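Local atomic coordinates of V-type ATP synthase alpha chain (Nanoarchaeum equitans Kin4-M, PDB entry 5BN3), a protein that belongs to the alpha/beta family of rotary ATPase subunits, combining an N-terminal beta-barrel domain, a P-loop nucleotide-binding domain and a helical C-terminal domain. Residues N2-I7 against V24-E29; G33-I38 against A43-Y48. All blocks are in the same frame, centred on the assembly; numbering follows the deposited sequence.

Interactions 1 and 2 lie in the same N-terminal beta-barrel domain, with their centres about 10 Å apart. Interaction 1 sets the first strand against the end of strand 23-26 across the barrel interior. Interaction 2 is the hairpin of strands 31-39 and 42-47. Strand 23-26 borders strand 31-39, which ties the two together: Val24 N lies 2.9 Å from Gly33 O, a probable hydrogen bond. Side chains of segment 24-29 also pack on the hairpin, with Val24 CG2 3.8 Å from Ile45 CG2. Neither interaction includes a residue of the ADP pocket or of the magnesium site, which belong to other parts of the chain.

Interaction 1 of 2, residues N2-I7 against V24-E29; sequences NRIISI and VRVGEE
Ile4 and Val26 meet inside the N-terminal beta-barrel of the alpha/beta family. The contact is small and purely apolar. No hydrogen bond joins residues 2-7 to 24-29, and the nearest CA atoms, those of Ile4 and Gly27, are 7.8 Å apart. The two strands are therefore not paired with each other. Val60 and Glu58 hydrogen-bond, backbone to backbone, with Asn2 and Ile4 respectively, and Val60 also packs on Ile4 and Val24.

Ile4 reaches across with its longer branch. CG1 stands anti to the carbonyl carbon (chi1 -62°) and carries CD1 across to Val26. CD1 is thus the leading atom. Val26 answers with one methyl: CG1 lies anti to the backbone N (chi1 -179°). Ile4 CD1 and Val26 CG1 touch at 3.7 Å. The two side chains cross at about a right angle, so they meet methyl to methyl rather than lying alongside. The other methyl of Val26, CG2, lies against Val24, 4.1 Å from Val24 CG2.

Gly27 closes the contact beside Val26. Its positive phi of 77° favours glycine as the strand gives way to a turn. The N atom of Gly27 lies 4.5 Å from Ile4 CD1.

A classic beta bulge follows Ile4: Ile5 and Ser6 both face Ile13. The extra residue lets Ile4 and Ile7 pack on the same side. Ser6 and Ile7 pair antiparallel with a strand of the neighbouring NEQ263 chain, so the sheet runs on across the interface; Ser6 OG hydrogen-bonds to Ala34 O of that chain. The shorter branch of Ile4 is covered from this end of the strand, with Ile7 CG1 3.7 Å from Ile4 CG2.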
ATOM      1  N   ASN A   2     -20.902  42.412   7.192  1.00 69.60           N
ATOM      2  CA  ASN A   2     -20.299  41.100   7.000  1.00 65.04           C
ATOM      3  C   ASN A   2     -19.182  40.879   8.018  1.00 50.82           C
ATOM      4  O   ASN A   2     -18.369  41.772   8.256  1.00 47.98           O
ATOM      5  CB  ASN A   2     -19.738  40.969   5.583  1.00 62.65           C
ATOM      6  CG  ASN A   2     -20.763  41.291   4.511  1.00 59.34           C
ATOM      7  OD1 ASN A   2     -21.935  40.930   4.624  1.00 61.79           O
ATOM      8  ND2 ASN A   2     -20.322  41.974   3.459  1.00 58.29           N
ATOM      9  N   ARG A   3     -19.145  39.695   8.620  1.00 47.35           N
ATOM     10  CA  ARG A   3     -18.148  39.408   9.648  1.00 56.47           C
ATOM     11  C   ARG A   3     -17.551  38.011   9.514  1.00 52.22           C
ATOM     12  O   ARG A   3     -18.248  37.059   9.161  1.00 50.07           O
ATOM     13  CB  ARG A   3     -18.750  39.598  11.036  1.00 58.20           C
ATOM     14  N   ILE A   4     -16.256  37.901   9.800  1.00 47.23           N
ATOM     15  CA  ILE A   4     -15.581  36.610   9.874  1.00 53.83           C
ATOM     16  C   ILE A   4     -16.129  35.816  11.059  1.00 50.85           C
ATOM     17  O   ILE A   4     -16.306  36.364  12.144  1.00 51.05           O
ATOM     18  CB  ILE A   4     -14.057  36.793  10.068  1.00 48.15           C
ATOM     19  CG1 ILE A   4     -13.450  37.545   8.881  1.00 44.40           C
ATOM     20  CG2 ILE A   4     -13.359  35.453  10.251  1.00 45.30           C
ATOM     21  CD1 ILE A   4     -11.957  37.780   9.006  1.00 47.94           C
ATOM     22  N   ILE A   5     -16.409  34.532  10.858  1.00 46.05           N
ATOM     23  CA  ILE A   5     -16.825  33.678  11.968  1.00 49.93           C
ATOM     24  C   ILE A   5     -15.849  32.521  12.173  1.00 53.65           C
ATOM     25  O   ILE A   5     -15.930  31.798  13.169  1.00 50.31           O
ATOM     26  CB  ILE A   5     -18.257  33.133  11.789  1.00 63.93           C
ATOM     27  CG1 ILE A   5     -18.302  32.079  10.684  1.00 62.97           C
ATOM     28  CG2 ILE A   5     -19.237  34.265  11.506  1.00 57.16           C
ATOM     29  CD1 ILE A   5     -19.608  31.320  10.632  1.00 67.01           C
ATOM     30  N   SER A   6     -14.925  32.354  11.229  1.00 51.40           N
ATOM     31  CA  SER A   6     -13.917  31.302  11.325  1.00 49.96           C
ATOM     32  C   SER A   6     -12.705  31.569  10.442  1.00 46.97           C
ATOM     33  O   SER A   6     -12.832  32.112   9.343  1.00 45.57           O
ATOM     34  CB  SER A   6     -14.522  29.953  10.941  1.00 57.15           C
ATOM     35  OG  SER A   6     -13.620  28.895  11.215  1.00 66.98           O
ATOM     36  N   ILE A   7     -11.530  31.182  10.932  1.00 44.16           N
ATOM     37  CA  ILE A   7     -10.305  31.236  10.143  1.00 47.94           C
ATOM     38  C   ILE A   7      -9.581  29.894  10.237  1.00 53.83           C
ATOM     39  O   ILE A   7      -9.201  29.456  11.324  1.00 45.86           O
ATOM     40  CB  ILE A   7      -9.369  32.358  10.621  1.00 52.25           C
ATOM     41  CG1 ILE A   7     -10.110  33.697  10.631  1.00 54.88           C
ATOM     42  CG2 ILE A   7      -8.145  32.455   9.723  1.00 49.75           C
ATOM     43  CD1 ILE A   7      -9.814  34.542  11.843  1.00 48.61           C
ATOM     44  N   VAL A  24     -13.549  39.612  -2.447  1.00 40.15           N
ATOM     45  CA  VAL A  24     -13.833  40.333  -1.215  1.00 44.72           C
ATOM     46  C   VAL A  24     -12.543  40.824  -0.578  1.00 47.90           C
ATOM     47  O   VAL A  24     -11.451  40.374  -0.929  1.00 49.44           O
ATOM     48  CB  VAL A  24     -14.608  39.465  -0.202  1.00 45.89           C
ATOM     49  CG1 VAL A  24     -15.991  39.143  -0.730  1.00 44.27           C
ATOM     50  CG2 VAL A  24     -13.843  38.184   0.103  1.00 45.63           C
ATOM     51  N   ARG A  25     -12.675  41.760   0.353  1.00 48.74           N
ATOM     52  CA  ARG A  25     -11.534  42.240   1.113  1.00 48.37           C
ATOM     53  C   ARG A  25     -11.707  41.842   2.573  1.00 55.70           C
ATOM     54  O   ARG A  25     -12.680  42.229   3.222  1.00 52.11           O
ATOM     55  CB  ARG A  25     -11.379  43.752   0.943  1.00 53.11           C
ATOM     56  CG  ARG A  25     -10.906  44.132  -0.451  1.00 54.49           C
ATOM     57  CD  ARG A  25     -11.326  45.530  -0.864  1.00 87.62           C
ATOM     58  NE  ARG A  25     -10.818  45.856  -2.195  1.00101.04           N
ATOM     59  CZ  ARG A  25     -11.306  46.814  -2.976  1.00 87.85           C
ATOM     60  NH1 ARG A  25     -12.330  47.548  -2.568  1.00 96.55           N
ATOM     61  NH2 ARG A  25     -10.774  47.031  -4.171  1.00 75.23           N
ATOM     62  N   VAL A  26     -10.759  41.055   3.074  1.00 47.38           N
ATOM     63  CA  VAL A  26     -10.914  40.378   4.358  1.00 48.14           C
ATOM     64  C   VAL A  26     -10.171  41.073   5.498  1.00 49.44           C
ATOM     65  O   VAL A  26      -8.969  41.339   5.403  1.00 43.08           O
ATOM     66  CB  VAL A  26     -10.443  38.911   4.262  1.00 50.69           C
ATOM     67  CG1 VAL A  26     -10.618  38.204   5.590  1.00 49.81           C
ATOM     68  CG2 VAL A  26     -11.214  38.180   3.177  1.00 45.48           C
ATOM     69  N   GLY A  27     -10.892  41.360   6.577  1.00 45.93           N
ATOM     70  CA  GLY A  27     -10.300  41.988   7.745  1.00 48.04           C
ATOM     71  C   GLY A  27     -10.047  43.474   7.571  1.00 55.41           C
ATOM     72  O   GLY A  27     -10.274  44.028   6.496  1.00 55.19           O
ATOM     73  N   GLU A  28      -9.569  44.117   8.632  1.00 62.82           N
ATOM     74  CA  GLU A  28      -9.275  45.546   8.602  1.00 68.40           C
ATOM     75  C   GLU A  28      -8.128  45.863   7.651  1.00 68.52           C
ATOM     76  O   GLU A  28      -8.056  46.962   7.101  1.00 60.60           O
ATOM     77  CB  GLU A  28      -8.958  46.049   9.998  1.00 58.46           C
ATOM     78  N   GLU A  29      -7.227  44.901   7.467  1.00 59.06           N
ATOM     79  CA  GLU A  29      -6.098  45.086   6.561  1.00 58.54           C
ATOM     80  C   GLU A  29      -6.489  44.823   5.110  1.00 51.60           C
ATOM     81  O   GLU A  29      -5.674  44.995   4.200  1.00 57.07           O
ATOM     82  CB  GLU A  29      -4.914  44.207   6.972  1.00 64.29           C
ATOM     83  CG  GLU A  29      -4.244  44.646   8.267  1.00 81.57           C
ATOM     84  CD  GLU A  29      -2.799  44.194   8.357  1.00 99.88           C
ATOM     85  OE1 GLU A  29      -2.310  43.567   7.392  1.00 96.67           O
ATOM     86  OE2 GLU A  29      -2.152  44.468   9.389  1.00106.36           O
TER

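Interaction 2 of 2, residues G33-I38 against A43-Y48; sequences GEVIGI and AYIQVY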
ATOM      1  N   GLY A  33      -9.473  38.283  -1.177  1.00 42.84           N
ATOM      2  CA  GLY A  33     -10.047  36.954  -1.084  1.00 43.46           C
ATOM      3  C   GLY A  33     -11.065  36.741  -2.185  1.00 51.50           C
ATOM      4  O   GLY A  33     -11.446  37.685  -2.878  1.00 47.05           O
ATOM      5  N   GLU A  34     -11.505  35.498  -2.348  1.00 38.21           N
ATOM      6  CA  GLU A  34     -12.505  35.171  -3.356  1.00 36.32           C
ATOM      7  C   GLU A  34     -13.509  34.174  -2.788  1.00 40.74           C
ATOM      8  O   GLU A  34     -13.123  33.143  -2.233  1.00 43.61           O
ATOM      9  CB  GLU A  34     -11.826  34.598  -4.605  1.00 45.22           C
ATOM     10  CG  GLU A  34     -12.758  34.343  -5.781  1.00 43.07           C
ATOM     11  CD  GLU A  34     -12.034  33.735  -6.973  1.00 68.74           C
ATOM     12  OE1 GLU A  34     -10.876  33.293  -6.811  1.00 56.99           O
ATOM     13  OE2 GLU A  34     -12.623  33.699  -8.074  1.00 62.85           O
ATOM     14  N   VAL A  35     -14.796  34.486  -2.913  1.00 38.61           N
ATOM     15  CA  VAL A  35     -15.843  33.575  -2.459  1.00 35.37           C
ATOM     16  C   VAL A  35     -15.900  32.347  -3.368  1.00 42.13           C
ATOM     17  O   VAL A  35     -16.067  32.473  -4.577  1.00 42.64           O
ATOM     18  CB  VAL A  35     -17.222  34.263  -2.434  1.00 41.14           C
ATOM     19  CG1 VAL A  35     -18.288  33.293  -1.966  1.00 41.42           C
ATOM     20  CG2 VAL A  35     -17.188  35.475  -1.520  1.00 38.35           C
ATOM     21  N   ILE A  36     -15.759  31.162  -2.783  1.00 39.15           N
ATOM     22  CA  ILE A  36     -15.726  29.924  -3.559  1.00 47.83           C
ATOM     23  C   ILE A  36     -16.927  29.035  -3.257  1.00 55.12           C
ATOM     24  O   ILE A  36     -17.175  28.046  -3.952  1.00 44.89           O
ATOM     25  CB  ILE A  36     -14.433  29.129  -3.291  1.00 49.20           C
ATOM     26  CG1 ILE A  36     -14.329  28.763  -1.808  1.00 47.89           C
ATOM     27  CG2 ILE A  36     -13.215  29.921  -3.736  1.00 44.20           C
ATOM     28  CD1 ILE A  36     -13.089  27.970  -1.454  1.00 53.26           C
ATOM     29  N   GLY A  37     -17.664  29.389  -2.210  1.00 42.74           N
ATOM     30  CA  GLY A  37     -18.828  28.626  -1.802  1.00 46.62           C
ATOM     31  C   GLY A  37     -19.775  29.452  -0.952  1.00 48.36           C
ATOM     32  O   GLY A  37     -19.347  30.363  -0.240  1.00 46.26           O
ATOM     33  N   ILE A  38     -21.064  29.141  -1.032  1.00 48.64           N
ATOM     34  CA  ILE A  38     -22.066  29.819  -0.214  1.00 50.25           C
ATOM     35  C   ILE A  38     -23.042  28.812   0.385  1.00 53.67           C
ATOM     36  O   ILE A  38     -23.583  27.962  -0.322  1.00 55.18           O
ATOM     37  CB  ILE A  38     -22.835  30.893  -1.021  1.00 66.06           C
ATOM     38  CG1 ILE A  38     -21.931  32.102  -1.291  1.00 45.50           C
ATOM     39  CG2 ILE A  38     -24.085  31.343  -0.277  1.00 63.11           C
ATOM     40  CD1 ILE A  38     -22.576  33.173  -2.141  1.00 54.83           C
ATOM     41  N   ALA A  43     -20.400  32.438   3.855  1.00 53.96           N
ATOM     42  CA  ALA A  43     -19.591  32.406   2.641  1.00 52.37           C
ATOM     43  C   ALA A  43     -18.241  31.762   2.914  1.00 54.48           C
ATOM     44  O   ALA A  43     -17.598  32.050   3.927  1.00 50.29           O
ATOM     45  CB  ALA A  43     -19.398  33.798   2.088  1.00 50.71           C
ATOM     46  N   TYR A  44     -17.812  30.895   2.004  1.00 52.67           N
ATOM     47  CA  TYR A  44     -16.504  30.263   2.111  1.00 46.10           C
ATOM     48  C   TYR A  44     -15.528  30.987   1.197  1.00 37.68           C
ATOM     49  O   TYR A  44     -15.722  31.053  -0.019  1.00 46.23           O
ATOM     50  CB  TYR A  44     -16.600  28.770   1.789  1.00 50.44           C
ATOM     51  CG  TYR A  44     -17.430  28.013   2.804  1.00 48.96           C
ATOM     52  CD1 TYR A  44     -18.816  28.000   2.729  1.00 55.67           C
ATOM     53  CD2 TYR A  44     -16.828  27.328   3.851  1.00 55.22           C
ATOM     54  CE1 TYR A  44     -19.579  27.319   3.660  1.00 61.90           C
ATOM     55  CE2 TYR A  44     -17.583  26.643   4.788  1.00 62.56           C
ATOM     56  CZ  TYR A  44     -18.957  26.643   4.687  1.00 68.52           C
ATOM     57  OH  TYR A  44     -19.710  25.963   5.617  1.00 78.37           O
ATOM     58  N   ILE A  45     -14.484  31.543   1.799  1.00 36.35           N
ATOM     59  CA  ILE A  45     -13.580  32.445   1.104  1.00 41.56           C
ATOM     60  C   ILE A  45     -12.147  31.929   1.140  1.00 37.09           C
ATOM     61  O   ILE A  45     -11.613  31.649   2.216  1.00 38.75           O
ATOM     62  CB  ILE A  45     -13.615  33.839   1.765  1.00 46.22           C
ATOM     63  CG1 ILE A  45     -15.028  34.425   1.687  1.00 46.23           C
ATOM     64  CG2 ILE A  45     -12.612  34.771   1.114  1.00 40.21           C
ATOM     65  CD1 ILE A  45     -15.330  35.437   2.770  1.00 46.15           C
ATOM     66  N   GLN A  46     -11.522  31.798  -0.027  1.00 37.54           N
ATOM     67  CA  GLN A  46     -10.092  31.514  -0.054  1.00 46.63           C
ATOM     68  C   GLN A  46      -9.309  32.823  -0.134  1.00 36.59           C
ATOM     69  O   GLN A  46      -9.554  33.667  -1.003  1.00 38.86           O
ATOM     70  CB  GLN A  46      -9.709  30.518  -1.162  1.00 41.95           C
ATOM     71  CG  GLN A  46      -9.834  31.010  -2.598  1.00 42.05           C
ATOM     72  CD  GLN A  46      -9.512  29.914  -3.598  1.00 54.86           C
ATOM     73  OE1 GLN A  46      -9.838  28.746  -3.380  1.00 54.69           O
ATOM     74  NE2 GLN A  46      -8.865  30.283  -4.698  1.00 52.08           N
ATOM     75  N   VAL A  47      -8.391  32.994   0.811  1.00 43.26           N
ATOM     76  CA  VAL A  47      -7.650  34.238   0.961  1.00 39.06           C
ATOM     77  C   VAL A  47      -6.290  34.130   0.284  1.00 49.62           C
ATOM     78  O   VAL A  47      -5.564  33.155   0.489  1.00 40.04           O
ATOM     79  CB  VAL A  47      -7.475  34.587   2.451  1.00 43.16           C
ATOM     80  CG1 VAL A  47      -6.763  35.918   2.612  1.00 47.74           C
ATOM     81  CG2 VAL A  47      -8.829  34.635   3.129  1.00 42.13           C
ATOM     82  N   TYR A  48      -5.952  35.131  -0.525  1.00 40.58           N
ATOM     83  CA  TYR A  48      -4.708  35.122  -1.289  1.00 39.03           C
ATOM     84  C   TYR A  48      -3.569  35.807  -0.541  1.00 36.21           C
ATOM     85  O   TYR A  48      -2.618  36.305  -1.146  1.00 50.01           O
ATOM     86  CB  TYR A  48      -4.925  35.762  -2.660  1.00 45.14           C
ATOM     87  CG  TYR A  48      -5.934  35.016  -3.495  1.00 47.37           C
ATOM     88  CD1 TYR A  48      -5.576  33.867  -4.183  1.00 47.55           C
ATOM     89  CD2 TYR A  48      -7.249  35.449  -3.579  1.00 48.46           C
ATOM     90  CE1 TYR A  48      -6.497  33.174  -4.939  1.00 42.08           C
ATOM     91  CE2 TYR A  48      -8.177  34.763  -4.333  1.00 53.59           C
ATOM     92  CZ  TYR A  48      -7.795  33.627  -5.010  1.00 53.63           C
ATOM     93  OH  TYR A  48      -8.714  32.939  -5.763  1.00 48.24           O
TER
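An antiparallel beta hairpin of the N-terminal barrel brings residues 33-38 against 43-48. The strand axes approach to 4.5 Å, and their directions differ by 141°. Glu34 and Gln46 form a hydrogen-bonded pair, with Glu34 N to Gln46 O and Gln46 N to Glu34 O both 3.0 Å. Val35 and Ile45 follow as a non-hydrogen-bonded pair.

The register then shifts by one. Ile36 and Gly37 both face Tyr44. Tyr44 O takes a straight bond from Ile36 N at 2.8 Å, and a weak one from Gly37 N. Tyr44 N returns a bond to Gly37 O, also 2.8 Å. That carbonyl oxygen also sits at the edge of the Tyr44 ring, in its plane.

On one face Val35, Ala43 and Ile45 are apolar. Val35 CG2 meets Ile45 CG1 at 4.0 Å, and Val24 of the neighbouring strand 23-26 packs on both residues. The other face carries a polar cluster. Glu34 extends fully, with CG anti to the backbone N (chi1 -174°). Its OE1 reaches the edge of the Tyr48 ring, in plane; carboxylate and ring are turned 40° apart. Tyr48 OH gives OE1 a bond modelled very short, so its exact length is doubtful. The same hydroxyl accepts from Gln46 NE2 at 2.9 Å. Arg185 forms a salt bridge with Glu34 OE2, and Glu295 takes a second bond from Gln46 NE2. The cluster thus links the barrel to other parts of the chain.

Ile36 crosses Gln46 at about a right angle, its CG2 3.6 Å from Gln46 OE1. Ile332 of helix 322-335 packs on both side chains. Two residues opposite one, with Ile36 N and, weakly, Gly37 N directed at the one carbonyl oxygen of Tyr44, make this a classic beta bulge in an antiparallel hairpin.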